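DSBA-like thioredoxin domain-containing protein (Pseudomonas aeruginosa PAO1, PDB 5HFI) probably reduces disulfide bonds in the cytosol as a DsbA-like member of the thioredoxin superfamily, and binds glutathione. Local coordinates at residues K79-D83 / G84-D88; A131-P134 / V135-L139; D205-A208 / F209-Q213; R169-M172 / N173-G176. All blocks are in the same frame, centred on the assembly; numbering follows the deposited sequence.

Interaction 1. Residues K79-D83 / G84-D88; sequences KDYFD and GLLRD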
# COMPACT_ATOMS: atom_id res chain seq x y z
N LYS A 79 2.65 -15.60 -12.07
CA LYS A 79 3.78 -16.52 -12.19
C LYS A 79 5.11 -15.79 -12.20
O LYS A 79 6.11 -16.33 -11.72
CB LYS A 79 3.63 -17.36 -13.46
CG LYS A 79 3.62 -16.56 -14.75
CD LYS A 79 3.58 -17.47 -15.97
CE LYS A 79 3.51 -16.66 -17.26
NZ LYS A 79 2.25 -15.87 -17.36
N ASP A 80 5.15 -14.57 -12.74
CA ASP A 80 6.39 -13.80 -12.73
C ASP A 80 6.77 -13.35 -11.32
O ASP A 80 7.92 -12.96 -11.10
CB ASP A 80 6.29 -12.60 -13.66
CG ASP A 80 6.15 -13.01 -15.12
OD1 ASP A 80 5.40 -12.33 -15.86
OD2 ASP A 80 6.79 -14.00 -15.53
N TYR A 81 5.83 -13.39 -10.38
CA TYR A 81 6.12 -13.12 -8.98
C TYR A 81 6.56 -14.39 -8.26
O TYR A 81 7.65 -14.43 -7.66
CB TYR A 81 4.89 -12.51 -8.30
CG TYR A 81 4.96 -12.48 -6.79
CD1 TYR A 81 4.19 -13.34 -6.02
CD2 TYR A 81 5.80 -11.58 -6.14
CE1 TYR A 81 4.26 -13.31 -4.64
CE2 TYR A 81 5.88 -11.55 -4.76
CZ TYR A 81 5.10 -12.41 -4.02
OH TYR A 81 5.17 -12.39 -2.64
N PHE A 82 5.73 -15.44 -8.30
CA PHE A 82 6.06 -16.69 -7.63
C PHE A 82 7.37 -17.28 -8.14
O PHE A 82 8.23 -17.68 -7.35
CB PHE A 82 4.92 -17.71 -7.83
CG PHE A 82 3.73 -17.48 -6.95
CD1 PHE A 82 3.88 -17.11 -5.63
CD2 PHE A 82 2.45 -17.64 -7.46
CE1 PHE A 82 2.78 -16.91 -4.82
CE2 PHE A 82 1.34 -17.44 -6.65
CZ PHE A 82 1.51 -17.07 -5.33
N ASP A 83 7.52 -17.36 -9.46
CA ASP A 83 8.64 -18.07 -10.07
C ASP A 83 9.64 -17.14 -10.74
O ASP A 83 10.54 -17.61 -11.44
CB ASP A 83 8.12 -19.10 -11.07
CG ASP A 83 7.26 -20.16 -10.42
OD1 ASP A 83 7.57 -20.57 -9.28
OD2 ASP A 83 6.26 -20.59 -11.04
N GLY A 84 9.51 -15.83 -10.54
CA GLY A 84 10.46 -14.89 -11.11
C GLY A 84 11.09 -13.99 -10.07
O GLY A 84 12.29 -14.08 -9.80
N LEU A 85 10.28 -13.11 -9.48
CA LEU A 85 10.80 -12.16 -8.51
C LEU A 85 11.26 -12.86 -7.23
O LEU A 85 12.37 -12.63 -6.75
CB LEU A 85 9.73 -11.12 -8.19
CG LEU A 85 10.14 -10.00 -7.23
CD1 LEU A 85 11.29 -9.21 -7.81
CD2 LEU A 85 8.96 -9.10 -6.92
N LEU A 86 10.41 -13.73 -6.67
CA LEU A 86 10.76 -14.43 -5.44
C LEU A 86 11.90 -15.42 -5.65
O LEU A 86 12.42 -15.95 -4.66
CB LEU A 86 9.53 -15.14 -4.89
CG LEU A 86 8.57 -14.18 -4.17
CD1 LEU A 86 7.41 -14.93 -3.54
CD2 LEU A 86 9.33 -13.37 -3.13
N ARG A 87 12.30 -15.66 -6.89
CA ARG A 87 13.43 -16.50 -7.22
C ARG A 87 14.66 -15.69 -7.62
O ARG A 87 15.72 -16.27 -7.86
CB ARG A 87 13.05 -17.47 -8.33
CG ARG A 87 11.73 -18.21 -8.09
CD ARG A 87 11.98 -19.69 -7.87
NE ARG A 87 10.77 -20.51 -7.88
CZ ARG A 87 10.67 -21.68 -7.26
NH1 ARG A 87 11.70 -22.17 -6.58
NH2 ARG A 87 9.54 -22.37 -7.32
N ASP A 88 14.53 -14.37 -7.70
CA ASP A 88 15.61 -13.49 -8.17
C ASP A 88 16.49 -13.12 -6.98
O ASP A 88 16.07 -12.38 -6.09
CB ASP A 88 15.03 -12.24 -8.83
CG ASP A 88 16.10 -11.27 -9.29
OD1 ASP A 88 15.76 -10.09 -9.52
OD2 ASP A 88 17.27 -11.67 -9.43
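Leu86 lays its CD1 methyl over one face of the Tyr81 ring, a CH-pi contact with CD1 3.9 Å from the Tyr81 ring centroid and 30° off the normal. The methyl is displaced toward the phenol end, coming to 3.5 Å from Tyr81 CZ. Leu85 meets the same ring at its edge, its CD2 4.1 Å from Tyr81 CD2, so two branched side chains border one flat group on two different aspects. The ring is available to both because Tyr81 CG stands anti to the backbone N (chi1 167°), on the carbonyl side and hence toward the residues that follow.

All this happens where helix 79-85 widens into a pi-type turn near its C-terminal end: Leu85 N bonds to Asp80 O at 2.9 Å and Leu86 N to Tyr81 O at 3.0 Å, each five residues back. The widened turn brings Asp80 O to 3.2 Å from Gly84 CA, so close that a residue without a side chain fits. A type I turn from Leu85 to Asp88 follows.

On the exposed surface Asp83 and Arg87 run side by side in a salt bridge whose two hydrogen bonds, from Arg87 NH2 and NE to Asp83 OD1, are weak, the NH2 one at 3.3 Å.

Farther out, Tyr81 OH is hydrogen-bonded to Asp66, while Tyr124 meets the ring edge-to-face. Leu86 also packs on Leu58 of helix 56-59.

Interaction 2. Residues A131-P134 / V135-L139; sequences AERP and VLLEL
Arg133 and Leu137, one helical turn apart, cross obliquely, with the leucine's CD2 methyl over one face of the guanidinium. CD2 is 3.4 Å above that plane, offset toward its rim, and lies 3.6 Å from Arg133 CZ. Within the arginine side chain the other methyl, CD1, meets the aliphatic stem, 3.9 Å from Arg133 CG, while CD2 reaches the guanidinium as well. Arg133 CG is anti to the backbone N (chi1 164°) and the chain runs extended to NE, which carries the guanidinium out beside Leu137, where it also forms a salt bridge with Asp154. Arginine suits the place because its stem is apolar and its tip is charged.

Besides its backbone bond, Glu138 is linked to Pro134 through a water. Water 1 donates to Glu138 OE2 at 2.6 Å and more weakly to Pro134 O at 3.1 Å. That same carbonyl takes Glu138 N at 2.9 Å, tilted 30° from its plane, and the carboxylate has a second partner in Arg128.

Glu132 occupies the N-cap position, and its carbonyl receives Leu136 N at 3.2 Å. A proline fits the first turn that follows, where a backbone N-H is not needed by the helix.

Leu136 is buried, reaching Phe153 of helix 149-157, Ile119 of helix 112-124 and Ala101 of helix 96-109. Helix 133-142 thus begins against three other helices of the domain, with Leu137 also lying on Phe153.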
# COMPACT_ATOMS: atom_id res chain seq x y z
N ALA A 131 11.46 -1.78 -5.87
CA ALA A 131 12.45 -1.01 -5.14
C ALA A 131 13.39 -0.23 -6.05
O ALA A 131 14.21 0.54 -5.55
CB ALA A 131 13.28 -1.94 -4.24
N GLU A 132 13.27 -0.40 -7.36
CA GLU A 132 14.19 0.24 -8.29
C GLU A 132 13.55 1.47 -8.92
O GLU A 132 12.38 1.45 -9.32
CB GLU A 132 14.65 -0.73 -9.37
CG GLU A 132 15.58 -1.81 -8.84
CD GLU A 132 16.07 -2.75 -9.92
OE1 GLU A 132 15.42 -2.83 -10.98
OE2 GLU A 132 17.12 -3.41 -9.71
N ARG A 133 14.32 2.55 -8.99
CA ARG A 133 13.80 3.82 -9.49
C ARG A 133 13.25 3.74 -10.91
O ARG A 133 12.18 4.32 -11.15
CB ARG A 133 14.90 4.88 -9.37
CG ARG A 133 14.68 6.15 -10.16
CD ARG A 133 15.85 7.09 -9.93
NE ARG A 133 15.50 8.49 -10.18
CZ ARG A 133 15.54 9.06 -11.37
NH1 ARG A 133 15.91 8.35 -12.43
NH2 ARG A 133 15.20 10.34 -11.52
N PRO A 134 13.90 3.07 -11.89
CA PRO A 134 13.30 3.02 -13.24
C PRO A 134 11.93 2.35 -13.27
O PRO A 134 11.07 2.77 -14.05
CB PRO A 134 14.33 2.23 -14.06
CG PRO A 134 15.60 2.38 -13.32
CD PRO A 134 15.23 2.45 -11.87
N VAL A 135 11.72 1.32 -12.45
CA VAL A 135 10.42 0.66 -12.41
C VAL A 135 9.35 1.61 -11.89
O VAL A 135 8.25 1.69 -12.44
CB VAL A 135 10.51 -0.63 -11.57
CG1 VAL A 135 9.12 -1.22 -11.35
CG2 VAL A 135 11.43 -1.64 -12.24
N LEU A 136 9.66 2.35 -10.83
CA LEU A 136 8.68 3.27 -10.26
C LEU A 136 8.40 4.43 -11.20
O LEU A 136 7.26 4.90 -11.30
CB LEU A 136 9.16 3.77 -8.90
CG LEU A 136 9.31 2.66 -7.87
CD1 LEU A 136 9.98 3.18 -6.61
CD2 LEU A 136 7.95 2.05 -7.55
N LEU A 137 9.43 4.92 -11.91
CA LEU A 137 9.21 5.97 -12.89
C LEU A 137 8.37 5.46 -14.06
O LEU A 137 7.54 6.19 -14.60
CB LEU A 137 10.56 6.51 -13.39
CG LEU A 137 11.19 7.68 -12.63
CD1 LEU A 137 11.19 7.47 -11.13
CD2 LEU A 137 12.62 7.92 -13.13
N GLU A 138 8.58 4.20 -14.44
CA GLU A 138 7.77 3.59 -15.49
C GLU A 138 6.30 3.49 -15.07
O GLU A 138 5.40 3.75 -15.87
CB GLU A 138 8.32 2.22 -15.85
CG GLU A 138 7.51 1.44 -16.87
CD GLU A 138 8.02 0.03 -17.07
OE1 GLU A 138 7.27 -0.80 -17.63
OE2 GLU A 138 9.17 -0.26 -16.67
N LEU A 139 6.06 3.12 -13.81
CA LEU A 139 4.69 3.06 -13.32
C LEU A 139 4.05 4.45 -13.28
O LEU A 139 2.88 4.61 -13.65
CB LEU A 139 4.65 2.42 -11.93
CG LEU A 139 5.13 0.97 -11.83
CD1 LEU A 139 4.92 0.45 -10.41
CD2 LEU A 139 4.40 0.09 -12.84
O HOH W 1 11.65 0.47 -16.09

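Interaction 3. Residues D205-A208 / F209-Q213; sequences DWRA and FLETQ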
# COMPACT_ATOMS: atom_id res chain seq x y z
N ASP A 205 -19.37 -5.27 1.55
CA ASP A 205 -19.64 -5.10 2.98
C ASP A 205 -18.91 -3.88 3.52
O ASP A 205 -19.47 -3.07 4.26
CB ASP A 205 -19.23 -6.35 3.76
CG ASP A 205 -20.29 -7.42 3.77
OD1 ASP A 205 -21.23 -7.37 2.95
OD2 ASP A 205 -20.18 -8.34 4.61
N TRP A 206 -17.63 -3.75 3.16
CA TRP A 206 -16.80 -2.65 3.65
C TRP A 206 -17.34 -1.30 3.20
O TRP A 206 -17.43 -0.36 4.01
CB TRP A 206 -15.36 -2.88 3.17
CG TRP A 206 -14.37 -1.79 3.47
CD1 TRP A 206 -13.84 -0.90 2.58
CD2 TRP A 206 -13.75 -1.52 4.73
NE1 TRP A 206 -12.95 -0.07 3.22
CE2 TRP A 206 -12.88 -0.43 4.54
CE3 TRP A 206 -13.87 -2.08 6.01
CZ2 TRP A 206 -12.11 0.11 5.58
CZ3 TRP A 206 -13.11 -1.54 7.04
CH2 TRP A 206 -12.24 -0.46 6.82
N ARG A 207 -17.70 -1.17 1.93
CA ARG A 207 -18.27 0.08 1.44
C ARG A 207 -19.55 0.43 2.18
O ARG A 207 -19.74 1.57 2.62
CB ARG A 207 -18.51 -0.00 -0.06
CG ARG A 207 -18.82 1.33 -0.72
CD ARG A 207 -19.30 1.15 -2.15
NE ARG A 207 -18.26 0.63 -3.02
CZ ARG A 207 -18.21 -0.63 -3.45
NH1 ARG A 207 -19.15 -1.50 -3.07
NH2 ARG A 207 -17.23 -1.03 -4.25
N ALA A 208 -20.44 -0.56 2.36
CA ALA A 208 -21.69 -0.31 3.07
C ALA A 208 -21.44 0.06 4.53
O ALA A 208 -22.13 0.91 5.09
CB ALA A 208 -22.59 -1.54 2.98
N PHE A 209 -20.44 -0.58 5.15
CA PHE A 209 -20.10 -0.23 6.53
C PHE A 209 -19.68 1.23 6.63
O PHE A 209 -20.11 1.95 7.54
CB PHE A 209 -19.00 -1.16 7.04
CG PHE A 209 -18.47 -0.77 8.40
CD1 PHE A 209 -19.13 -1.17 9.55
CD2 PHE A 209 -17.31 -0.03 8.51
CE1 PHE A 209 -18.64 -0.82 10.79
CE2 PHE A 209 -16.82 0.33 9.76
CZ PHE A 209 -17.49 -0.07 10.90
N LEU A 210 -18.84 1.70 5.70
CA LEU A 210 -18.41 3.09 5.72
C LEU A 210 -19.58 4.03 5.42
O LEU A 210 -19.69 5.10 6.03
CB LEU A 210 -17.27 3.31 4.73
CG LEU A 210 -15.98 2.54 5.03
CD1 LEU A 210 -14.99 2.66 3.87
CD2 LEU A 210 -15.34 3.02 6.33
N GLU A 211 -20.45 3.65 4.48
CA GLU A 211 -21.68 4.41 4.26
C GLU A 211 -22.54 4.44 5.52
O GLU A 211 -23.08 5.48 5.89
CB GLU A 211 -22.48 3.81 3.11
CG GLU A 211 -21.79 3.79 1.77
CD GLU A 211 -22.51 2.90 0.77
OE1 GLU A 211 -21.95 2.66 -0.32
OE2 GLU A 211 -23.63 2.45 1.08
N THR A 212 -22.69 3.28 6.18
CA THR A 212 -23.50 3.21 7.39
C THR A 212 -22.93 4.08 8.51
O THR A 212 -23.68 4.61 9.33
CB THR A 212 -23.64 1.76 7.85
OG1 THR A 212 -24.28 0.99 6.82
CG2 THR A 212 -24.47 1.66 9.12
N GLN A 213 -21.60 4.23 8.54
CA GLN A 213 -21.00 5.10 9.55
C GLN A 213 -21.34 6.56 9.30
O GLN A 213 -21.55 7.33 10.24
CB GLN A 213 -19.48 4.89 9.59
CG GLN A 213 -19.07 3.52 10.11
CD GLN A 213 -19.83 3.13 11.36
OE1 GLN A 213 -19.86 3.86 12.34
NE2 GLN A 213 -20.47 1.97 11.32
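Leu210 presses its CD1 methyl onto one face of the Trp206 indole, and this is the tight half of the contact. CD1 lies 3.9 Å from the centroid of the Trp206 five-membered ring, 29° off its normal, and 3.5 Å from Trp206 NE1. With CG anti to the backbone N (chi1 175°), Trp206 directs its indole forward along the helix to meet the leucine. Both are buried: the flat indole offers a broad apolar face and leucine a methyl to lay on it.

Arg207 and Glu211 make the looser side. They run alongside each other, yet Glu211 OE1 stays 5.0 Å from Arg207 NE and touches the stem instead, 3.4 Å from Arg207 CG. The Arg207 chain bends at chi3, turning its guanidinium to salt bridges with Asp204 and Glu32. Also near the surface, Ala208 O is gripped twice by Thr212, by its N at 2.7 Å and by its OG1 at 2.8 Å, from opposite faces of the carbonyl plane. A threonine within a helix can thus return its hydroxyl to the preceding turn.

Outside the segments, Trp206 meets Phe183 of the sheet, Tyr199 in an edge-to-face stack, and Leu26 and Ala30 of helix 24-30. A mainly apolar face packed on the sheet after an antiparallel hairpin, here strands 182-186 and 191-193, is typical of the C-terminal helix of a thioredoxin fold.

Interaction 4. Residues R169-M172 / N173-G176; sequences RRLM and NRLG
A Schellman motif at Gly176 closes helix 159-174. In the last regular turn before it, Leu175 N bonds to Leu171 O at 3.1 Å; within the motif Gly176 N reaches back to Asn173 O, also at 3.1 Å. Gly176 turns out of the helix with a positive phi of 63°, a conformation that glycine accepts readily. On the apolar side Leu171 and Leu175 lean across each other, Leu171 CD1 lying 3.8 Å from Leu175 CD1.

Arg174 folds back over the same turn. Its chain bends at chi3 (-65°), bringing one face of the guanidinium over Arg170 O, which stands 3.7 Å from that plane above its centre. Arg174 NH2 comes 3.8 Å from Leu171 CA, while the arginine and the Leu171 side chain cross at about a right angle. A cation here would probably be favoured by the partial negative charge of carbonyls at a helix C-terminus. Arg170 instead extends away.

Arg170 O also takes a hydrogen bond from water 2 at 2.6 Å, and that water reaches Asn173 OD1 weakly. Asparagine, exposed at this point, offers a polar group to the bridging solvent.

Met172 is buried, the nearest atoms of its side chain and that of Phe180, a glutathione-binding residue, about 3 Å apart, so the helix end backs the ligand pocket. Arg169 bonds to the carbonyls of Gly43 and Gly44, just beyond strand 37-42, and the chain runs on from Gly176 through the pocket loop into strand 182-186.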
# COMPACT_ATOMS: atom_id res chain seq x y z
N ARG A 169 4.55 5.98 12.22
CA ARG A 169 4.86 5.10 13.34
C ARG A 169 4.37 5.66 14.66
O ARG A 169 4.02 4.90 15.57
CB ARG A 169 6.35 4.81 13.38
CG ARG A 169 6.80 3.94 12.24
CD ARG A 169 8.23 4.19 11.85
NE ARG A 169 8.65 3.29 10.77
CZ ARG A 169 9.82 3.35 10.17
NH1 ARG A 169 10.71 4.26 10.52
NH2 ARG A 169 10.11 2.49 9.20
N ARG A 170 4.33 6.99 14.79
CA ARG A 170 3.75 7.58 15.99
C ARG A 170 2.24 7.38 16.04
O ARG A 170 1.68 7.16 17.12
CB ARG A 170 4.10 9.06 16.07
CG ARG A 170 5.57 9.29 16.32
CD ARG A 170 5.88 10.77 16.40
NE ARG A 170 7.28 10.95 16.75
CZ ARG A 170 7.78 12.11 17.17
NH1 ARG A 170 6.98 13.16 17.28
NH2 ARG A 170 9.07 12.21 17.48
N LEU A 171 1.58 7.43 14.88
CA LEU A 171 0.16 7.09 14.82
C LEU A 171 -0.06 5.64 15.20
O LEU A 171 -0.95 5.32 16.00
CB LEU A 171 -0.38 7.39 13.42
CG LEU A 171 -1.86 7.08 13.20
CD1 LEU A 171 -2.73 7.88 14.16
CD2 LEU A 171 -2.25 7.36 11.76
N MET A 172 0.73 4.72 14.63
CA MET A 172 0.64 3.32 15.01
C MET A 172 0.84 3.13 16.51
O MET A 172 0.14 2.33 17.14
CB MET A 172 1.68 2.49 14.26
CG MET A 172 1.66 2.63 12.76
SD MET A 172 2.34 1.17 11.98
CE MET A 172 1.37 -0.12 12.78
N ASN A 173 1.80 3.86 17.08
CA ASN A 173 2.09 3.74 18.50
C ASN A 173 0.91 4.19 19.35
O ASN A 173 0.51 3.50 20.29
CB ASN A 173 3.35 4.54 18.85
CG ASN A 173 3.75 4.40 20.30
OD1 ASN A 173 3.29 5.15 21.16
ND2 ASN A 173 4.63 3.45 20.58
N ARG A 174 0.34 5.36 19.03
CA ARG A 174 -0.78 5.87 19.82
C ARG A 174 -2.00 4.97 19.73
O ARG A 174 -2.82 4.94 20.65
CB ARG A 174 -1.14 7.29 19.37
CG ARG A 174 -0.10 8.35 19.71
CD ARG A 174 -0.62 9.75 19.44
NE ARG A 174 -0.87 9.96 18.02
CZ ARG A 174 0.00 10.51 17.19
NH1 ARG A 174 1.19 10.91 17.63
NH2 ARG A 174 -0.31 10.66 15.90
N LEU A 175 -2.15 4.24 18.62
CA LEU A 175 -3.29 3.35 18.44
C LEU A 175 -3.02 1.94 18.95
O LEU A 175 -3.93 1.10 18.90
CB LEU A 175 -3.67 3.28 16.95
CG LEU A 175 -4.05 4.62 16.31
CD1 LEU A 175 -4.34 4.46 14.83
CD2 LEU A 175 -5.25 5.24 17.03
N GLY A 176 -1.82 1.67 19.45
CA GLY A 176 -1.46 0.31 19.81
C GLY A 176 -1.44 -0.64 18.63
O GLY A 176 -1.50 -1.86 18.83
O HOH W 2 3.01 7.84 19.21

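Along the chain the order is interaction 1, interaction 2, interaction 4, interaction 3, each centred on a different helix or its end. Interactions 1 and 2 are neighbours, their centres 18 Å apart, on helices 79-85 and 133-142. Interactions 3 and 4, with centres 24 Å apart, lie across the chain's centre from them; helix 203-215 packs on the sheet, and 159-174 leads through the pocket loop into strand 182-186. The widest separation is 36 Å, between the centres of interactions 1 and 3. None touches another. Interaction 4 comes close to the glutathione, the Met172 side chain about 6 Å away, while interactions 1 and 3 stay about 10 and 12 Å from it, backing the pocket without lining it.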